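Local coordinates for protein SusD homolog (Bacteroides thetaiotaomicron VPI-5482, PDB 3FDH) that probably binds glycans at the outer membrane as a SusD/RagB-family lipoprotein, handing them on for uptake by the gut bacterium, at residues K196-R208 with L332-A345. Sequence-based numbering, arbitrary orientation.
Sequences KFAYGLKARYTMR and LMSYHELMFLKAEA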
loop_
_atom_site.group_PDB
_atom_site.type_symbol
_atom_site.label_atom_id
_atom_site.label_comp_id
_atom_site.label_asym_id
_atom_site.label_seq_id
_atom_site.Cartn_x
_atom_site.Cartn_y
_atom_site.Cartn_z
ATOM N N LYS A 196 -11.343 1.662 -15.054
ATOM C CA LYS A 196 -10.699 0.376 -14.676
ATOM C C LYS A 196 -10.179 0.414 -13.244
ATOM O O LYS A 196 -10.281 -0.556 -12.489
ATOM C CB LYS A 196 -9.565 0.023 -15.621
ATOM C CG LYS A 196 -10.015 -0.412 -16.958
ATOM C CD LYS A 196 -8.843 -0.762 -17.825
ATOM C CE LYS A 196 -9.289 -1.320 -19.138
ATOM N NZ LYS A 196 -8.124 -1.404 -20.066
ATOM N N PHE A 197 -9.600 1.554 -12.903
ATOM C CA PHE A 197 -9.059 1.817 -11.561
ATOM C C PHE A 197 -10.222 1.763 -10.559
ATOM O O PHE A 197 -10.144 1.107 -9.510
ATOM C CB PHE A 197 -8.305 3.170 -11.553
ATOM C CG PHE A 197 -7.723 3.591 -10.223
ATOM C CD1 PHE A 197 -7.304 2.660 -9.261
ATOM C CD2 PHE A 197 -7.501 4.946 -9.975
ATOM C CE1 PHE A 197 -6.758 3.089 -8.025
ATOM C CE2 PHE A 197 -6.939 5.375 -8.773
ATOM C CZ PHE A 197 -6.535 4.438 -7.824
ATOM N N ALA A 198 -11.337 2.399 -10.895
ATOM C CA ALA A 198 -12.508 2.384 -9.966
ATOM C C ALA A 198 -12.981 0.940 -9.689
ATOM O O ALA A 198 -13.293 0.572 -8.570
ATOM C CB ALA A 198 -13.670 3.221 -10.523
ATOM N N TYR A 199 -13.026 0.119 -10.725
ATOM C CA TYR A 199 -13.444 -1.291 -10.571
ATOM C C TYR A 199 -12.430 -2.077 -9.798
ATOM O O TYR A 199 -12.760 -3.004 -9.074
ATOM C CB TYR A 199 -13.710 -1.986 -11.919
ATOM C CG TYR A 199 -15.097 -1.702 -12.411
ATOM C CD1 TYR A 199 -16.211 -2.233 -11.758
ATOM C CD2 TYR A 199 -15.307 -0.891 -13.509
ATOM C CE1 TYR A 199 -17.480 -1.957 -12.178
ATOM C CE2 TYR A 199 -16.596 -0.623 -13.963
ATOM C CZ TYR A 199 -17.667 -1.153 -13.290
ATOM O OH TYR A 199 -18.933 -0.874 -13.745
ATOM N N GLY A 200 -11.177 -1.690 -9.960
ATOM C CA GLY A 200 -10.074 -2.362 -9.264
ATOM C C GLY A 200 -10.237 -2.107 -7.817
ATOM O O GLY A 200 -10.076 -3.032 -6.975
ATOM N N LEU A 201 -10.661 -0.871 -7.503
ATOM C CA LEU A 201 -10.845 -0.487 -6.072
ATOM C C LEU A 201 -12.075 -1.190 -5.477
ATOM O O LEU A 201 -12.098 -1.601 -4.311
ATOM C CB LEU A 201 -10.917 1.036 -5.902
ATOM C CG LEU A 201 -9.626 1.829 -6.128
ATOM C CD1 LEU A 201 -9.921 3.335 -6.053
ATOM C CD2 LEU A 201 -8.559 1.424 -5.126
ATOM N N LYS A 202 -13.104 -1.355 -6.300
ATOM C CA LYS A 202 -14.261 -2.108 -5.866
ATOM C C LYS A 202 -13.859 -3.532 -5.521
ATOM O O LYS A 202 -14.373 -4.132 -4.600
ATOM C CB LYS A 202 -15.409 -2.100 -6.895
ATOM C CG LYS A 202 -16.155 -0.742 -6.896
ATOM C CD LYS A 202 -17.478 -0.724 -7.633
ATOM C CE LYS A 202 -18.547 -1.364 -6.816
ATOM N NZ LYS A 202 -19.886 -1.180 -7.397
ATOM N N ALA A 203 -12.911 -4.074 -6.242
ATOM C CA ALA A 203 -12.449 -5.431 -5.947
ATOM C C ALA A 203 -11.702 -5.409 -4.624
ATOM O O ALA A 203 -11.958 -6.215 -3.718
ATOM C CB ALA A 203 -11.580 -5.964 -7.058
ATOM N N ARG A 204 -10.770 -4.465 -4.494
ATOM C CA ARG A 204 -9.956 -4.375 -3.268
ATOM C C ARG A 204 -10.831 -4.254 -2.048
ATOM O O ARG A 204 -10.635 -4.915 -1.021
ATOM C CB ARG A 204 -9.018 -3.157 -3.324
ATOM C CG ARG A 204 -8.339 -2.819 -1.991
ATOM C CD ARG A 204 -7.532 -1.503 -2.083
ATOM N NE ARG A 204 -6.218 -1.622 -2.745
ATOM C CZ ARG A 204 -5.349 -0.617 -2.801
ATOM N NH1 ARG A 204 -5.659 0.564 -2.282
ATOM N NH2 ARG A 204 -4.166 -0.786 -3.331
ATOM N N TYR A 205 -11.836 -3.414 -2.167
ATOM C CA TYR A 205 -12.688 -3.064 -1.007
ATOM C C TYR A 205 -13.746 -4.116 -0.710
ATOM O O TYR A 205 -14.165 -4.277 0.427
ATOM C CB TYR A 205 -13.333 -1.685 -1.151
ATOM C CG TYR A 205 -12.331 -0.554 -1.343
ATOM C CD1 TYR A 205 -11.142 -0.496 -0.614
ATOM C CD2 TYR A 205 -12.610 0.492 -2.209
ATOM C CE1 TYR A 205 -10.246 0.553 -0.805
ATOM C CE2 TYR A 205 -11.733 1.557 -2.387
ATOM C CZ TYR A 205 -10.553 1.580 -1.708
ATOM O OH TYR A 205 -9.702 2.643 -1.931
ATOM N N THR A 206 -14.150 -4.844 -1.749
ATOM C CA THR A 206 -15.080 -5.950 -1.562
ATOM C C THR A 206 -14.381 -7.049 -0.758
ATOM O O THR A 206 -14.918 -7.581 0.237
ATOM C CB THR A 206 -15.647 -6.472 -2.898
ATOM O OG1 THR A 206 -16.387 -5.405 -3.528
ATOM C CG2 THR A 206 -16.569 -7.699 -2.666
HETATM N N MSE A 207 -13.167 -7.373 -1.171
HETATM C CA MSE A 207 -12.415 -8.412 -0.458
HETATM C C MSE A 207 -12.082 -7.926 0.946
HETATM O O MSE A 207 -12.050 -8.699 1.910
HETATM C CB MSE A 207 -11.148 -8.803 -1.215
HETATM C CG MSE A 207 -10.454 -9.982 -0.561
HETATM SE SE MSE A 207 -11.401 -11.608 -0.788
HETATM C CE MSE A 207 -10.763 -11.723 -2.545
ATOM N N ARG A 208 -11.873 -6.620 1.083
ATOM C CA ARG A 208 -11.512 -6.067 2.411
ATOM C C ARG A 208 -12.517 -6.409 3.490
ATOM O O ARG A 208 -12.162 -6.688 4.649
ATOM C CB ARG A 208 -11.392 -4.549 2.347
ATOM C CG ARG A 208 -11.005 -3.951 3.701
ATOM C CD ARG A 208 -9.490 -3.885 3.866
ATOM N NE ARG A 208 -8.994 -2.708 3.149
ATOM C CZ ARG A 208 -8.171 -2.712 2.106
ATOM N NH1 ARG A 208 -7.632 -3.824 1.658
ATOM N NH2 ARG A 208 -7.812 -1.566 1.562
ATOM N N LEU A 332 -0.730 3.270 -6.688
ATOM C CA LEU A 332 -1.979 3.446 -5.926
ATOM C C LEU A 332 -2.711 2.122 -5.959
ATOM O O LEU A 332 -3.399 1.755 -5.008
ATOM C CB LEU A 332 -2.841 4.586 -6.414
ATOM C CG LEU A 332 -2.300 5.991 -6.124
ATOM C CD1 LEU A 332 -3.312 7.081 -6.575
ATOM C CD2 LEU A 332 -1.980 6.186 -4.651
HETATM N N MSE A 333 -2.539 1.405 -7.066
HETATM C CA MSE A 333 -3.038 0.036 -7.135
HETATM C C MSE A 333 -2.427 -0.631 -8.323
HETATM O O MSE A 333 -2.556 -0.141 -9.462
HETATM C CB MSE A 333 -4.569 -0.043 -7.138
HETATM C CG MSE A 333 -5.055 -1.491 -6.826
HETATM SE SE MSE A 333 -6.945 -1.814 -7.158
HETATM C CE MSE A 333 -6.845 -3.748 -7.072
ATOM N N SER A 334 -1.713 -1.720 -8.031
ATOM C CA SER A 334 -0.986 -2.469 -9.052
ATOM C C SER A 334 -1.770 -3.547 -9.766
ATOM O O SER A 334 -2.772 -4.085 -9.290
ATOM C CB SER A 334 0.262 -3.072 -8.461
ATOM O OG SER A 334 -0.060 -4.057 -7.499
ATOM N N TYR A 335 -1.274 -3.854 -10.966
ATOM C CA TYR A 335 -1.843 -4.928 -11.718
ATOM C C TYR A 335 -1.640 -6.225 -10.959
ATOM O O TYR A 335 -2.542 -7.063 -10.884
ATOM C CB TYR A 335 -1.214 -5.016 -13.098
ATOM C CG TYR A 335 -1.626 -6.224 -13.923
ATOM C CD1 TYR A 335 -2.923 -6.404 -14.367
ATOM C CD2 TYR A 335 -0.680 -7.183 -14.292
ATOM C CE1 TYR A 335 -3.269 -7.523 -15.108
ATOM C CE2 TYR A 335 -1.015 -8.276 -15.058
ATOM C CZ TYR A 335 -2.293 -8.447 -15.463
ATOM O OH TYR A 335 -2.581 -9.552 -16.248
ATOM N N HIS A 336 -0.480 -6.365 -10.324
ATOM C CA HIS A 336 -0.195 -7.612 -9.593
ATOM C C HIS A 336 -1.163 -7.762 -8.446
ATOM O O HIS A 336 -1.651 -8.855 -8.209
ATOM C CB HIS A 336 1.286 -7.856 -9.165
ATOM C CG HIS A 336 1.947 -6.721 -8.461
ATOM N ND1 HIS A 336 2.560 -5.680 -9.144
ATOM C CD2 HIS A 336 2.133 -6.479 -7.137
ATOM C CE1 HIS A 336 3.071 -4.837 -8.257
ATOM N NE2 HIS A 336 2.804 -5.289 -7.035
ATOM N N GLU A 337 -1.439 -6.668 -7.747
ATOM C CA GLU A 337 -2.400 -6.733 -6.636
ATOM C C GLU A 337 -3.750 -7.210 -7.164
ATOM O O GLU A 337 -4.436 -8.028 -6.555
ATOM C CB GLU A 337 -2.599 -5.389 -5.910
ATOM C CG GLU A 337 -3.716 -5.490 -4.918
ATOM C CD GLU A 337 -4.124 -4.194 -4.243
ATOM O OE1 GLU A 337 -3.416 -3.159 -4.281
ATOM O OE2 GLU A 337 -5.227 -4.205 -3.707
ATOM N N LEU A 338 -4.121 -6.724 -8.325
ATOM C CA LEU A 338 -5.437 -7.088 -8.877
ATOM C C LEU A 338 -5.477 -8.585 -9.215
ATOM O O LEU A 338 -6.483 -9.280 -9.055
ATOM C CB LEU A 338 -5.749 -6.235 -10.111
ATOM C CG LEU A 338 -7.146 -6.370 -10.684
ATOM C CD1 LEU A 338 -8.142 -5.653 -9.810
ATOM C CD2 LEU A 338 -7.141 -5.842 -12.150
HETATM N N MSE A 339 -4.359 -9.085 -9.662
HETATM C CA MSE A 339 -4.288 -10.516 -10.043
HETATM C C MSE A 339 -4.265 -11.406 -8.823
HETATM O O MSE A 339 -4.726 -12.553 -8.879
HETATM C CB MSE A 339 -3.096 -10.813 -10.970
HETATM C CG MSE A 339 -3.196 -10.126 -12.355
HETATM SE SE MSE A 339 -4.797 -10.608 -13.355
HETATM C CE MSE A 339 -5.982 -9.290 -12.894
ATOM N N PHE A 340 -3.743 -10.862 -7.727
ATOM C CA PHE A 340 -3.713 -11.563 -6.439
ATOM C C PHE A 340 -5.108 -11.578 -5.836
ATOM O O PHE A 340 -5.496 -12.505 -5.110
ATOM C CB PHE A 340 -2.695 -10.973 -5.466
ATOM C CG PHE A 340 -1.275 -11.390 -5.734
ATOM C CD1 PHE A 340 -0.879 -12.724 -5.563
ATOM C CD2 PHE A 340 -0.326 -10.465 -6.118
ATOM C CE1 PHE A 340 0.419 -13.135 -5.824
ATOM C CE2 PHE A 340 0.977 -10.876 -6.389
ATOM C CZ PHE A 340 1.348 -12.224 -6.210
ATOM N N LEU A 341 -5.878 -10.551 -6.158
ATOM C CA LEU A 341 -7.263 -10.498 -5.698
ATOM C C LEU A 341 -8.050 -11.532 -6.445
ATOM O O LEU A 341 -8.889 -12.254 -5.902
ATOM C CB LEU A 341 -7.871 -9.106 -5.863
ATOM C CG LEU A 341 -7.520 -8.080 -4.791
ATOM C CD1 LEU A 341 -7.796 -6.631 -5.231
ATOM C CD2 LEU A 341 -8.276 -8.465 -3.536
ATOM N N LYS A 342 -7.776 -11.603 -7.727
ATOM C CA LYS A 342 -8.461 -12.567 -8.617
ATOM C C LYS A 342 -8.164 -14.002 -8.159
ATOM O O LYS A 342 -9.040 -14.845 -8.019
ATOM C CB LYS A 342 -7.946 -12.411 -10.025
ATOM C CG LYS A 342 -8.681 -13.290 -11.074
ATOM C CD LYS A 342 -8.243 -12.987 -12.486
ATOM C CE LYS A 342 -8.909 -13.936 -13.455
ATOM N NZ LYS A 342 -8.597 -13.651 -14.897
ATOM N N ALA A 343 -6.891 -14.246 -7.922
ATOM C CA ALA A 343 -6.418 -15.551 -7.414
ATOM C C ALA A 343 -7.027 -15.880 -6.040
ATOM O O ALA A 343 -7.468 -17.012 -5.793
ATOM C CB ALA A 343 -4.860 -15.582 -7.358
ATOM N N GLU A 344 -7.063 -14.902 -5.160
ATOM C CA GLU A 344 -7.600 -15.129 -3.818
ATOM C C GLU A 344 -9.104 -15.482 -3.920
ATOM O O GLU A 344 -9.643 -16.365 -3.228
ATOM C CB GLU A 344 -7.446 -13.915 -2.917
ATOM C CG GLU A 344 -8.021 -14.192 -1.555
ATOM C CD GLU A 344 -7.928 -13.066 -0.618
ATOM O OE1 GLU A 344 -7.449 -11.961 -1.049
ATOM O OE2 GLU A 344 -8.265 -13.336 0.575
ATOM N N ALA A 345 -9.785 -14.751 -4.786
ATOM C CA ALA A 345 -11.222 -14.995 -4.979
ATOM C C ALA A 345 -11.465 -16.412 -5.477
ATOM O O ALA A 345 -12.339 -17.122 -4.982
ATOM C CB ALA A 345 -11.847 -13.944 -5.944
#
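R204 and E337 form a buried salt bridge between helix 191-208 and helix 335-348. The guanidinium meets the carboxylate side-on, NE donating to E337 OE2 at 2.9 Å and NH2 to E337 OE1 at 2.7 Å, the latter nearly straight (178°). Both oxygens use syn lone pairs and the two planes are nearly coplanar, so the paired bonds fix the rotation of each group. The bend at chi3 (-78°) turns the end of the otherwise extended arginine across the glutamate. NH2 also reaches L332 O in a weak bond; the hydroxyl of Y118 donates to the same carbonyl. A leucine in place of R204 would probably strand the E337 carboxylate in the interior without its countercharge.

Most of the remaining contacts are van der Waals. G200, lacking a side chain, admits M333, whose CE lies 3.3 Å from G200 O, and L338 CD1, 3.9 Å from G200 CA; a CB here would press on the selenium. F197, its CG anti to the backbone N, sets CE1 of its ring against M333 CB and CZ against L332 CB. Branched L341 straddles the next turn, CD1 against R204 CA and CD2 3.7 Å from M207 CB. The flexible selenomethionine M207, bent at chi2 and chi3, crosses E344 obliquely, CE against its CG and carboxylate, which is paired with R348 and R440.

S334 N-caps helix 335-348, its OG accepting from E337 N at 3.0 Å, which steadies the first turn carrying the glutamate. Just before it, L332 and M333 form a classic beta bulge opposite A238. The axes of segments 196-208 and 335-345 approach to 10.1 Å and cross at 46°, which suits the TPR-like alpha-helical core of SusD-family proteins.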